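PDB 3VSN: Non-sulfated chondroitin lyase E66 from Autographa californica nucleopolyhedrovirus, which serves as an envelope protein of occlusion-derived virions essential for oral infectivity, and as a chondroitin lyase may digest the peritrophic matrix barrier of the insect midgut. Local coordinates for residues Y348-P353 with T405-F410; R374-N379 with S478-V483; A425-V430 with V593-N598. All blocks are in the same frame, centred on the assembly; numbering follows the deposited sequence.

Contact 1 of 3, residues Y348-P353 with T405-F410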
loop_
_atom_site.group_PDB
_atom_site.type_symbol
_atom_site.label_atom_id
_atom_site.label_comp_id
_atom_site.label_asym_id
_atom_site.label_seq_id
_atom_site.Cartn_x
_atom_site.Cartn_y
_atom_site.Cartn_z
ATOM N N TYR A 348 -9.988 -11.283 -3.212
ATOM C CA TYR A 348 -8.671 -11.694 -2.737
ATOM C C TYR A 348 -7.621 -11.457 -3.818
ATOM O O TYR A 348 -6.423 -11.485 -3.545
ATOM C CB TYR A 348 -8.666 -13.157 -2.266
ATOM C CG TYR A 348 -8.761 -14.202 -3.364
ATOM C CD1 TYR A 348 -9.993 -14.739 -3.737
ATOM C CD2 TYR A 348 -7.614 -14.670 -4.014
ATOM C CE1 TYR A 348 -10.083 -15.708 -4.730
ATOM C CE2 TYR A 348 -7.693 -15.635 -5.007
ATOM C CZ TYR A 348 -8.929 -16.147 -5.361
ATOM O OH TYR A 348 -9.003 -17.104 -6.343
ATOM N N TYR A 349 -8.080 -11.214 -5.045
ATOM C CA TYR A 349 -7.174 -11.040 -6.174
ATOM C C TYR A 349 -7.840 -10.324 -7.345
ATOM O O TYR A 349 -9.055 -10.414 -7.529
ATOM C CB TYR A 349 -6.616 -12.398 -6.628
ATOM C CG TYR A 349 -5.562 -12.301 -7.710
ATOM C CD1 TYR A 349 -4.427 -11.512 -7.535
ATOM C CD2 TYR A 349 -5.698 -13.003 -8.908
ATOM C CE1 TYR A 349 -3.461 -11.418 -8.524
ATOM C CE2 TYR A 349 -4.729 -12.922 -9.899
ATOM C CZ TYR A 349 -3.616 -12.132 -9.701
ATOM O OH TYR A 349 -2.654 -12.040 -10.681
ATOM N N GLU A 350 -7.029 -9.606 -8.118
ATOM C CA GLU A 350 -7.461 -9.016 -9.378
ATOM C C GLU A 350 -6.372 -9.254 -10.418
ATOM O O GLU A 350 -5.201 -8.970 -10.170
ATOM C CB GLU A 350 -7.730 -7.515 -9.221
ATOM C CG GLU A 350 -8.453 -6.890 -10.409
ATOM C CD GLU A 350 -8.457 -5.372 -10.373
ATOM O OE1 GLU A 350 -7.404 -4.776 -10.072
ATOM O OE2 GLU A 350 -9.512 -4.772 -10.656
ATOM N N SER A 351 -6.767 -9.792 -11.568
ATOM C CA SER A 351 -5.843 -10.037 -12.673
ATOM C C SER A 351 -6.190 -9.191 -13.898
ATOM O O SER A 351 -7.260 -8.582 -13.964
ATOM C CB SER A 351 -5.842 -11.521 -13.048
ATOM O OG SER A 351 -7.145 -11.960 -13.398
ATOM N N ASP A 352 -5.271 -9.156 -14.860
ATOM C CA ASP A 352 -5.493 -8.484 -16.141
ATOM C C ASP A 352 -4.835 -9.314 -17.258
ATOM O O ASP A 352 -4.234 -10.350 -16.966
ATOM C CB ASP A 352 -4.990 -7.027 -16.089
ATOM C CG ASP A 352 -3.495 -6.914 -15.810
ATOM O OD1 ASP A 352 -2.692 -7.504 -16.563
ATOM O OD2 ASP A 352 -3.119 -6.206 -14.850
ATOM N N PRO A 353 -4.951 -8.882 -18.537
ATOM C CA PRO A 353 -4.370 -9.686 -19.626
ATOM C C PRO A 353 -2.882 -10.022 -19.474
ATOM O O PRO A 353 -2.441 -11.066 -19.964
ATOM C CB PRO A 353 -4.596 -8.808 -20.862
ATOM C CG PRO A 353 -5.830 -8.041 -20.533
ATOM C CD PRO A 353 -5.698 -7.724 -19.067
ATOM N N THR A 405 -11.538 -8.988 -21.285
ATOM C CA THR A 405 -10.470 -8.376 -22.078
ATOM C C THR A 405 -9.821 -7.200 -21.338
ATOM O O THR A 405 -9.000 -6.474 -21.902
ATOM C CB THR A 405 -10.950 -7.948 -23.485
ATOM O OG1 THR A 405 -12.078 -7.072 -23.367
ATOM C CG2 THR A 405 -11.334 -9.172 -24.322
ATOM N N SER A 406 -10.195 -7.018 -20.073
ATOM C CA SER A 406 -9.460 -6.134 -19.172
ATOM C C SER A 406 -9.253 -6.830 -17.819
ATOM O O SER A 406 -8.677 -7.918 -17.773
ATOM C CB SER A 406 -10.138 -4.762 -19.036
ATOM O OG SER A 406 -11.398 -4.859 -18.398
ATOM N N THR A 407 -9.731 -6.219 -16.738
ATOM C CA THR A 407 -9.520 -6.747 -15.390
ATOM C C THR A 407 -10.646 -7.667 -14.934
ATOM O O THR A 407 -11.776 -7.572 -15.415
ATOM C CB THR A 407 -9.389 -5.619 -14.346
ATOM O OG1 THR A 407 -10.574 -4.814 -14.359
ATOM C CG2 THR A 407 -8.171 -4.748 -14.629
ATOM N N GLN A 408 -10.316 -8.564 -14.007
ATOM C CA GLN A 408 -11.306 -9.362 -13.295
ATOM C C GLN A 408 -10.836 -9.592 -11.865
ATOM O O GLN A 408 -9.679 -9.945 -11.635
ATOM C CB GLN A 408 -11.559 -10.708 -13.985
ATOM C CG GLN A 408 -12.656 -11.530 -13.311
ATOM C CD GLN A 408 -12.959 -12.849 -14.002
ATOM O OE1 GLN A 408 -12.365 -13.186 -15.024
ATOM N NE2 GLN A 408 -13.894 -13.607 -13.435
ATOM N N SER A 409 -11.743 -9.384 -10.916
ATOM C CA SER A 409 -11.467 -9.647 -9.511
ATOM C C SER A 409 -12.222 -10.885 -9.029
ATOM O O SER A 409 -13.272 -11.237 -9.578
ATOM C CB SER A 409 -11.809 -8.424 -8.657
ATOM O OG SER A 409 -13.203 -8.182 -8.645
ATOM N N PHE A 410 -11.679 -11.537 -8.004
ATOM C CA PHE A 410 -12.187 -12.824 -7.542
ATOM C C PHE A 410 -12.456 -12.803 -6.045
ATOM O O PHE A 410 -11.577 -12.439 -5.257
ATOM C CB PHE A 410 -11.186 -13.940 -7.891
ATOM C CG PHE A 410 -10.840 -14.003 -9.352
ATOM C CD1 PHE A 410 -11.536 -14.850 -10.206
ATOM C CD2 PHE A 410 -9.837 -13.194 -9.881
ATOM C CE1 PHE A 410 -11.232 -14.898 -11.560
ATOM C CE2 PHE A 410 -9.532 -13.233 -11.235
ATOM C CZ PHE A 410 -10.228 -14.088 -12.074
HETATM O O HOH W 1 -11.886 -5.819 -11.592
#
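Glu350 and Ser409 sit opposite each other as the non-hydrogen-bonded pair of a two-stranded antiparallel ribbon, formed by strands 349-351 and 408-410 beside the active site. Backbone bonds zip it together: Ser351 N gives to Gln408 O at 2.9 Å and Gln408 N returns the bond to Ser351 O; beyond this pair Phe410 N bonds Tyr349 O, and Phe410 O takes Tyr348 N. A CA-H...O contact adds to them, Glu350 CA to Gln408 O at 3.3 Å.

Polar groups occupy the Glu350 face. With CG anti to the backbone N (chi1 -168°) and the chain extended, the carboxylate of Glu350, important for catalytic activity, reaches His246 through OE2 and the transition-state stabiliser Arg300 through OE1. Outside the ribbon, Arg300 also pairs with Asp352 OD2. A water donates to Glu350 OE2 at 2.8 Å and also meets Thr407 OG1.

On the other face lie Tyr349, Ser351, Gln408 and Phe410, whose apolar ring suits its buried place. From the chain just before the strand, the Tyr348 ring crosses Phe410 obliquely, CE1 3.8 Å from its CB. Ser351 OG, hydrogen-bonded to Ile400 O, lies in the Phe410 ring plane at its edge, 3.5 Å from CE2.

Contact 2 of 3, residues R374-N379 with S478-V483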
loop_
_atom_site.group_PDB
_atom_site.type_symbol
_atom_site.label_atom_id
_atom_site.label_comp_id
_atom_site.label_asym_id
_atom_site.label_seq_id
_atom_site.Cartn_x
_atom_site.Cartn_y
_atom_site.Cartn_z
ATOM N N ARG A 374 17.735 -3.798 2.278
ATOM C CA ARG A 374 17.598 -3.391 0.882
ATOM C C ARG A 374 16.143 -3.544 0.462
ATOM O O ARG A 374 15.502 -4.543 0.798
ATOM C CB ARG A 374 18.485 -4.245 -0.032
ATOM C CG ARG A 374 19.966 -3.898 -0.018
ATOM C CD ARG A 374 20.668 -4.479 -1.245
ATOM N NE ARG A 374 22.118 -4.690 -1.093
ATOM C CZ ARG A 374 22.726 -5.221 -0.030
ATOM N NH1 ARG A 374 22.032 -5.629 1.026
ATOM N NH2 ARG A 374 24.045 -5.357 -0.024
ATOM N N ILE A 375 15.612 -2.556 -0.251
ATOM C CA ILE A 375 14.275 -2.696 -0.818
ATOM C C ILE A 375 14.399 -3.453 -2.141
ATOM O O ILE A 375 14.713 -2.875 -3.182
ATOM C CB ILE A 375 13.542 -1.342 -0.993
ATOM C CG1 ILE A 375 13.430 -0.620 0.359
ATOM C CG2 ILE A 375 12.159 -1.562 -1.599
ATOM C CD1 ILE A 375 12.903 0.800 0.285
ATOM N N ILE A 376 14.179 -4.760 -2.072
ATOM C CA ILE A 376 14.218 -5.616 -3.250
ATOM C C ILE A 376 12.781 -5.824 -3.696
ATOM O O ILE A 376 12.007 -6.470 -2.992
ATOM C CB ILE A 376 14.870 -6.983 -2.941
ATOM C CG1 ILE A 376 16.254 -6.784 -2.311
ATOM C CG2 ILE A 376 14.932 -7.851 -4.198
ATOM C CD1 ILE A 376 16.848 -8.037 -1.697
ATOM N N ASN A 377 12.419 -5.257 -4.846
ATOM C CA ASN A 377 11.059 -5.411 -5.357
ATOM C C ASN A 377 10.951 -6.661 -6.223
ATOM O O ASN A 377 11.963 -7.188 -6.682
ATOM C CB ASN A 377 10.606 -4.167 -6.132
ATOM C CG ASN A 377 9.112 -3.900 -5.996
ATOM O OD1 ASN A 377 8.363 -4.711 -5.447
ATOM N ND2 ASN A 377 8.674 -2.750 -6.500
ATOM N N TYR A 378 9.725 -7.132 -6.430
ATOM C CA TYR A 378 9.487 -8.348 -7.208
ATOM C C TYR A 378 9.650 -8.111 -8.706
ATOM O O TYR A 378 9.515 -6.985 -9.189
ATOM C CB TYR A 378 8.086 -8.905 -6.921
ATOM C CG TYR A 378 7.802 -9.090 -5.447
ATOM C CD1 TYR A 378 8.288 -10.206 -4.758
ATOM C CD2 TYR A 378 7.058 -8.148 -4.737
ATOM C CE1 TYR A 378 8.037 -10.377 -3.405
ATOM C CE2 TYR A 378 6.801 -8.310 -3.382
ATOM C CZ TYR A 378 7.298 -9.423 -2.724
ATOM O OH TYR A 378 7.048 -9.585 -1.386
ATOM N N ASN A 379 9.965 -9.182 -9.428
ATOM C CA ASN A 379 9.863 -9.199 -10.882
ATOM C C ASN A 379 9.094 -10.453 -11.320
ATOM O O ASN A 379 8.659 -11.237 -10.472
ATOM C CB ASN A 379 11.248 -9.083 -11.549
ATOM C CG ASN A 379 12.191 -10.211 -11.161
ATOM O OD1 ASN A 379 11.897 -11.383 -11.380
ATOM N ND2 ASN A 379 13.340 -9.856 -10.602
ATOM N N SER A 478 12.850 -16.412 1.309
ATOM C CA SER A 478 13.086 -16.390 -0.130
ATOM C C SER A 478 14.094 -15.303 -0.475
ATOM O O SER A 478 14.165 -14.278 0.202
ATOM C CB SER A 478 11.777 -16.146 -0.882
ATOM O OG SER A 478 11.164 -14.945 -0.445
ATOM N N ARG A 479 14.881 -15.532 -1.523
ATOM C CA ARG A 479 15.789 -14.503 -2.016
ATOM C C ARG A 479 15.900 -14.496 -3.533
ATOM O O ARG A 479 15.915 -15.548 -4.177
ATOM C CB ARG A 479 17.178 -14.606 -1.362
ATOM C CG ARG A 479 18.119 -15.641 -1.960
ATOM C CD ARG A 479 19.500 -15.591 -1.319
ATOM N NE ARG A 479 20.360 -16.661 -1.827
ATOM C CZ ARG A 479 21.255 -16.514 -2.803
ATOM N NH1 ARG A 479 21.428 -15.330 -3.381
ATOM N NH2 ARG A 479 21.988 -17.548 -3.200
ATOM N N ASP A 480 15.954 -13.285 -4.079
ATOM C CA ASP A 480 16.268 -13.033 -5.478
ATOM C C ASP A 480 17.786 -13.187 -5.589
ATOM O O ASP A 480 18.535 -12.375 -5.042
ATOM C CB ASP A 480 15.819 -11.607 -5.831
ATOM C CG ASP A 480 16.113 -11.215 -7.276
ATOM O OD1 ASP A 480 17.078 -11.728 -7.882
ATOM O OD2 ASP A 480 15.374 -10.352 -7.799
ATOM N N THR A 481 18.229 -14.231 -6.288
ATOM C CA THR A 481 19.655 -14.579 -6.358
ATOM C C THR A 481 20.490 -13.599 -7.187
ATOM O O THR A 481 21.717 -13.675 -7.174
ATOM C CB THR A 481 19.889 -16.006 -6.908
ATOM O OG1 THR A 481 19.352 -16.101 -8.231
ATOM C CG2 THR A 481 19.230 -17.061 -6.018
ATOM N N SER A 482 19.836 -12.692 -7.911
ATOM C CA SER A 482 20.557 -11.676 -8.683
ATOM C C SER A 482 21.050 -10.543 -7.780
ATOM O O SER A 482 21.932 -9.772 -8.163
ATOM C CB SER A 482 19.698 -11.128 -9.831
ATOM O OG SER A 482 18.721 -10.213 -9.359
ATOM N N VAL A 483 20.479 -10.452 -6.582
ATOM C CA VAL A 483 20.879 -9.436 -5.611
ATOM C C VAL A 483 22.096 -9.937 -4.841
ATOM O O VAL A 483 22.069 -11.017 -4.259
ATOM C CB VAL A 483 19.725 -9.092 -4.637
ATOM C CG1 VAL A 483 20.149 -8.013 -3.646
ATOM C CG2 VAL A 483 18.488 -8.647 -5.409
HETATM O O HOH W 2 12.905 -9.839 -6.828
HETATM O O HOH W 3 15.818 -11.616 -10.520
#
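Ile376 and Asp480 mark the closest approach of the two backbones, their CA atoms 8.0 Å apart, so that loop 374-379 faces the end of strand 472-480 through side chains and water. The strand finishes in a type I beta turn from Asp480 to Val483, closed by Val483 N to Asp480 O at 3.1 Å and reinforced by an Asx turn.

Asp480 suits the first position of that turn because its short carboxylate can fold back onto the chain. OD1 accepts from Ser482 N, nearly along its C-O axis, and from Ser482 OG at 2.7 Å, which comes from above the carboxylate plane. These two grips, both on one oxygen, would restrict rotation of the carboxylate and leave OD2 to face the loop.

The apolar part is a meeting of branched side chains. Ile376 and Val483 reach toward each other tip to tip, with Ile376 CD1 3.8 Å from Val483 CG1 and Ile376 CG2 equally near Val483 CG2. Beta-branched residues offer two arms from CB, so each can make two contacts across a small interface, and Phe506 and Asn507 also touch Ile376. Alongside, the aliphatic CD of Arg374 grazes Val483 CG1, while its backbone N is held by the side chain of Asn507.

Water carries the polar part across the gap. One molecule donates to both Asn377 O and Asp480 OD2, linking a loop carbonyl to the turn. The Asn377 side chain is itself tied to Thr303 and Leu304. Asn379 crosses Asp480 at about a right angle, amide and carboxylate planes 90° apart, and its OD1 is bonded to Asn381 N. A second water accepts from Asn379 ND2 at 3.0 Å and donates to Asp480 OD1 at 2.9 Å.

Contact 3 of 3, residues A425-V430 with V593-N598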
loop_
_atom_site.group_PDB
_atom_site.type_symbol
_atom_site.label_atom_id
_atom_site.label_comp_id
_atom_site.label_asym_id
_atom_site.label_seq_id
_atom_site.Cartn_x
_atom_site.Cartn_y
_atom_site.Cartn_z
ATOM N N ALA A 425 2.026 -5.304 19.854
ATOM C CA ALA A 425 1.771 -6.586 19.216
ATOM C C ALA A 425 0.414 -6.637 18.531
ATOM O O ALA A 425 -0.523 -5.951 18.934
ATOM C CB ALA A 425 1.902 -7.713 20.232
ATOM N N GLY A 426 0.320 -7.454 17.490
ATOM C CA GLY A 426 -0.932 -7.650 16.770
ATOM C C GLY A 426 -1.000 -9.056 16.211
ATOM O O GLY A 426 -0.018 -9.559 15.660
ATOM N N ALA A 427 -2.156 -9.695 16.365
ATOM C CA ALA A 427 -2.382 -11.026 15.817
ATOM C C ALA A 427 -3.498 -11.000 14.785
ATOM O O ALA A 427 -4.461 -10.242 14.916
ATOM C CB ALA A 427 -2.714 -12.014 16.926
ATOM N N ILE A 428 -3.366 -11.842 13.766
ATOM C CA ILE A 428 -4.391 -11.965 12.737
ATOM C C ILE A 428 -4.673 -13.440 12.460
ATOM O O ILE A 428 -3.752 -14.241 12.317
ATOM C CB ILE A 428 -4.034 -11.162 11.457
ATOM C CG1 ILE A 428 -5.136 -11.292 10.395
ATOM C CG2 ILE A 428 -2.662 -11.550 10.910
ATOM C CD1 ILE A 428 -5.065 -10.236 9.310
ATOM N N LEU A 429 -5.958 -13.782 12.428
ATOM C CA LEU A 429 -6.418 -15.156 12.272
ATOM C C LEU A 429 -7.292 -15.222 11.032
ATOM O O LEU A 429 -8.341 -14.576 10.978
ATOM C CB LEU A 429 -7.217 -15.587 13.505
ATOM C CG LEU A 429 -7.871 -16.972 13.499
ATOM C CD1 LEU A 429 -6.843 -18.075 13.303
ATOM C CD2 LEU A 429 -8.662 -17.184 14.785
ATOM N N VAL A 430 -6.852 -15.998 10.044
ATOM C CA VAL A 430 -7.513 -16.059 8.745
ATOM C C VAL A 430 -7.976 -17.481 8.443
ATOM O O VAL A 430 -7.211 -18.434 8.590
ATOM C CB VAL A 430 -6.575 -15.595 7.602
ATOM C CG1 VAL A 430 -7.278 -15.684 6.250
ATOM C CG2 VAL A 430 -6.065 -14.179 7.850
ATOM N N VAL A 593 -9.645 -14.664 18.373
ATOM C CA VAL A 593 -8.226 -14.352 18.516
ATOM C C VAL A 593 -8.079 -13.353 19.663
ATOM O O VAL A 593 -8.960 -12.510 19.874
ATOM C CB VAL A 593 -7.599 -13.829 17.192
ATOM C CG1 VAL A 593 -8.114 -12.438 16.832
ATOM C CG2 VAL A 593 -6.075 -13.828 17.270
ATOM N N MET A 594 -6.979 -13.461 20.405
ATOM C CA MET A 594 -6.746 -12.622 21.578
ATOM C C MET A 594 -5.270 -12.286 21.711
ATOM O O MET A 594 -4.412 -13.129 21.436
ATOM C CB MET A 594 -7.213 -13.343 22.851
ATOM C CG MET A 594 -7.059 -12.526 24.130
ATOM S SD MET A 594 -6.860 -13.534 25.620
ATOM C CE MET A 594 -5.113 -13.898 25.513
ATOM N N VAL A 595 -4.984 -11.056 22.131
ATOM C CA VAL A 595 -3.626 -10.645 22.477
ATOM C C VAL A 595 -3.651 -9.960 23.836
ATOM O O VAL A 595 -4.527 -9.136 24.101
ATOM C CB VAL A 595 -3.014 -9.696 21.419
ATOM C CG1 VAL A 595 -1.628 -9.222 21.849
ATOM C CG2 VAL A 595 -2.923 -10.395 20.070
ATOM N N LYS A 596 -2.696 -10.319 24.692
ATOM C CA LYS A 596 -2.555 -9.711 26.015
ATOM C C LYS A 596 -1.167 -9.112 26.156
ATOM O O LYS A 596 -0.163 -9.782 25.903
ATOM C CB LYS A 596 -2.803 -10.748 27.122
ATOM C CG LYS A 596 -2.467 -10.266 28.526
ATOM C CD LYS A 596 -2.859 -11.282 29.588
ATOM C CE LYS A 596 -2.241 -10.934 30.934
ATOM N NZ LYS A 596 -0.798 -11.300 31.006
ATOM N N GLU A 597 -1.119 -7.848 26.559
ATOM C CA GLU A 597 0.140 -7.155 26.772
ATOM C C GLU A 597 -0.033 -6.114 27.862
ATOM O O GLU A 597 -0.937 -5.271 27.802
ATOM C CB GLU A 597 0.642 -6.509 25.469
ATOM C CG GLU A 597 1.925 -5.712 25.641
ATOM C CD GLU A 597 2.428 -5.079 24.355
ATOM O OE1 GLU A 597 1.639 -4.881 23.404
ATOM O OE2 GLU A 597 3.638 -4.770 24.310
ATOM N N ASN A 598 0.855 -6.182 28.853
ATOM C CA ASN A 598 0.772 -5.350 30.048
ATOM C C ASN A 598 -0.578 -5.567 30.739
ATOM O O ASN A 598 -0.907 -6.704 31.077
ATOM C CB ASN A 598 1.060 -3.878 29.712
ATOM C CG ASN A 598 2.437 -3.686 29.095
ATOM O OD1 ASN A 598 3.403 -4.347 29.491
ATOM N ND2 ASN A 598 2.536 -2.788 28.122
#
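Ala427 points its single methyl between two valines of the facing strand: CB lies 3.5 Å from Val595 CG2 and 3.8 Å from Val593 CG2. A methyl is small enough to fit against both valines while the backbones stay close, the CA atoms of Ala427 and Val595 being 6.8 Å apart. Val593 presents CG2 to the alanine because that branch is anti to its backbone N. Val595 divides its two branches, CG2 going to Ala427 and CG1 to the CB of Ala425, 4.2 Å away.

At the other end Leu429 and Val593 meet near their roots, CB to CB at 4.1 Å, and the leucine side chain also touches Tyr590 and Cys445.

Strands 426-430 and 593-597 run almost antiparallel, 170° between their directions, yet no hydrogen bond joins them and their axes come no nearer than 7.1 Å. They belong to two different seven-stranded antiparallel sheets, consistent with face-to-face packing in the beta-sandwich part of this lyase. Side chains alternate along the strand: Ala427 and Leu429, with Ala425 just before it, point toward the second sheet, whereas Ile428 points away, against Thr417 and Ile419. Phe588 of strand 584-589 touches both Ala427 and Val593.

Glu597 brings the one charged group into this buried face. Its extended chain brings the carboxylate up to the backbone N of Ala425, which OE1 approaches to 3.6 Å, and both oxygens find hydroxyl partners, OE1 with Thr422 OG1 and OE2 with Thr424 OG1.

Overall arrangement
The three contacts join distant parts of the chain in three ways. Contact 1, partly buried, unites its segments as neighbouring strands through backbone bonds and places charged side chains among the catalytic residues. Contact 2 lies at the surface, away from the annotated sites, where a loop meets a strand end through waters and a small apolar patch. Contact 3 is fully buried and almost wholly aliphatic, joining two separate sheets by side chains alone. No strand is shared among them. Contacts 1 and 2 have centres 25 Å apart and interleave along the sequence, as do contacts 2 and 3, whereas contact 1 closes before contact 3 opens.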